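Structural protein ORF273 (Acidianus two-tailed virus, PDB 4ART) is a virion protein of an archaeal virus that combines a new fold with stability to heat and acid, its precise role being unsettled. Local coordinates at residues A[120-123]-A[127-130]. Sequence-based numbering, arbitrary orientation.
Sequences YLEK and RIAN
In Ile128, CG1 stands anti to the carbonyl carbon (chi1 -55°) and the chain runs on to CD1, which reaches the last turn of helix 113-123 between Leu121 and Glu122. Leu121 has its CG likewise anti to the carbonyl carbon (chi1 -73°), and its side chain crosses that of Ile128 at about a right angle, CD1 of Leu121 lying 4.0 Å from CD1 of Ile128. The extended chain of Glu122 also runs roughly perpendicular to Ile128 and brings its OE2 to 3.9 Å from CD1 of Ile128. A water joins the two segments: it donates to Glu122 OE2 at 2.8 Å and accepts from the backbone N of Ile128 at 2.7 Å. A glycerol, probably from the crystallisation liquor, adds a weak hydrogen bond to OE2, while OE1 accepts one from the backbone N of Thr134, in the loop following the strand. Ile186, on the parallel strand 185-186, and Phe191 of helix 188-201 pack against both Leu121 and Ile128, and Phe228 of the second subunit also touches Ile128. The contact thus packs a helix end against the next short strand, pairing an apolar contact with a buried carboxylate whose hydrogen-bonded oxygens would probably favour its ionised form.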
loop_
_atom_site.group_PDB
_atom_site.type_symbol
_atom_site.label_atom_id
_atom_site.label_comp_id
_atom_site.label_asym_id
_atom_site.label_seq_id
_atom_site.Cartn_x
_atom_site.Cartn_y
_atom_site.Cartn_z
ATOM N N TYR A 120 -11.604 -9.769 -13.761
ATOM C CA TYR A 120 -12.743 -9.534 -14.673
ATOM C C TYR A 120 -12.370 -9.906 -16.095
ATOM O O TYR A 120 -13.123 -10.637 -16.742
ATOM C CB TYR A 120 -13.276 -8.073 -14.626
ATOM C CG TYR A 120 -14.274 -7.787 -15.743
ATOM C CD1 TYR A 120 -15.624 -8.100 -15.596
ATOM C CD2 TYR A 120 -13.854 -7.271 -16.973
ATOM C CE1 TYR A 120 -16.529 -7.922 -16.647
ATOM C CE2 TYR A 120 -14.755 -7.055 -18.020
ATOM C CZ TYR A 120 -16.092 -7.384 -17.854
ATOM O OH TYR A 120 -16.968 -7.191 -18.900
ATOM N N LEU A 121 -11.221 -9.379 -16.604
ATOM C CA LEU A 121 -10.767 -9.660 -17.961
ATOM C C LEU A 121 -10.700 -11.149 -18.261
ATOM O O LEU A 121 -11.237 -11.596 -19.270
ATOM C CB LEU A 121 -9.428 -8.984 -18.259
ATOM C CG LEU A 121 -9.443 -7.459 -18.454
ATOM C CD1 LEU A 121 -8.046 -6.921 -18.449
ATOM C CD2 LEU A 121 -10.162 -7.036 -19.735
ATOM N N GLU A 122 -10.092 -11.917 -17.359
ATOM C CA GLU A 122 -9.925 -13.368 -17.505
ATOM C C GLU A 122 -11.217 -14.149 -17.404
ATOM O O GLU A 122 -11.385 -15.149 -18.112
ATOM C CB GLU A 122 -8.888 -13.893 -16.522
ATOM C CG GLU A 122 -7.526 -13.417 -16.942
ATOM C CD GLU A 122 -6.337 -13.640 -16.034
ATOM O OE1 GLU A 122 -6.481 -14.197 -14.920
ATOM O OE2 GLU A 122 -5.225 -13.305 -16.489
ATOM N N LYS A 123 -12.128 -13.690 -16.541
ATOM C CA LYS A 123 -13.440 -14.309 -16.359
ATOM C C LYS A 123 -14.279 -14.064 -17.610
ATOM O O LYS A 123 -15.048 -14.931 -17.971
ATOM C CB LYS A 123 -14.146 -13.789 -15.082
ATOM C CG LYS A 123 -15.116 -14.779 -14.482
ATOM C CD LYS A 123 -15.914 -14.222 -13.316
ATOM C CE LYS A 123 -16.899 -15.260 -12.853
ATOM N NZ LYS A 123 -17.534 -14.910 -11.555
ATOM N N ARG A 127 -7.322 -12.692 -22.427
ATOM C CA ARG A 127 -6.021 -13.208 -21.970
ATOM C C ARG A 127 -5.051 -12.024 -21.915
ATOM O O ARG A 127 -5.019 -11.246 -22.861
ATOM C CB ARG A 127 -5.485 -14.324 -22.909
ATOM C CG ARG A 127 -5.994 -15.718 -22.523
ATOM C CD ARG A 127 -5.310 -16.842 -23.297
ATOM N NE ARG A 127 -5.483 -18.154 -22.653
ATOM C CZ ARG A 127 -6.495 -18.993 -22.885
ATOM N NH1 ARG A 127 -7.450 -18.674 -23.751
ATOM N NH2 ARG A 127 -6.562 -20.155 -22.245
ATOM N N ILE A 128 -4.329 -11.844 -20.794
ATOM C CA ILE A 128 -3.368 -10.755 -20.621
ATOM C C ILE A 128 -2.002 -11.322 -20.985
ATOM O O ILE A 128 -1.479 -12.208 -20.289
ATOM C CB ILE A 128 -3.436 -10.090 -19.187
ATOM C CG1 ILE A 128 -4.856 -9.595 -18.863
ATOM C CG2 ILE A 128 -2.428 -8.947 -19.026
ATOM C CD1 ILE A 128 -5.180 -9.485 -17.425
ATOM N N ALA A 129 -1.485 -10.877 -22.153
ATOM C CA ALA A 129 -0.208 -11.300 -22.723
ATOM C C ALA A 129 0.018 -12.825 -22.559
ATOM O O ALA A 129 -0.898 -13.594 -22.869
ATOM C CB ALA A 129 0.933 -10.480 -22.139
ATOM N N ASN A 130 1.166 -13.265 -22.023
ATOM C CA ASN A 130 1.397 -14.702 -21.862
ATOM C C ASN A 130 1.099 -15.259 -20.468
ATOM O O ASN A 130 1.459 -16.405 -20.176
ATOM C CB ASN A 130 2.757 -15.157 -22.425
ATOM C CG ASN A 130 2.859 -14.988 -23.922
ATOM O OD1 ASN A 130 2.493 -15.869 -24.726
ATOM N ND2 ASN A 130 3.311 -13.813 -24.342
HETATM O O HOH W 1 -4.384 -13.892 -19.079
#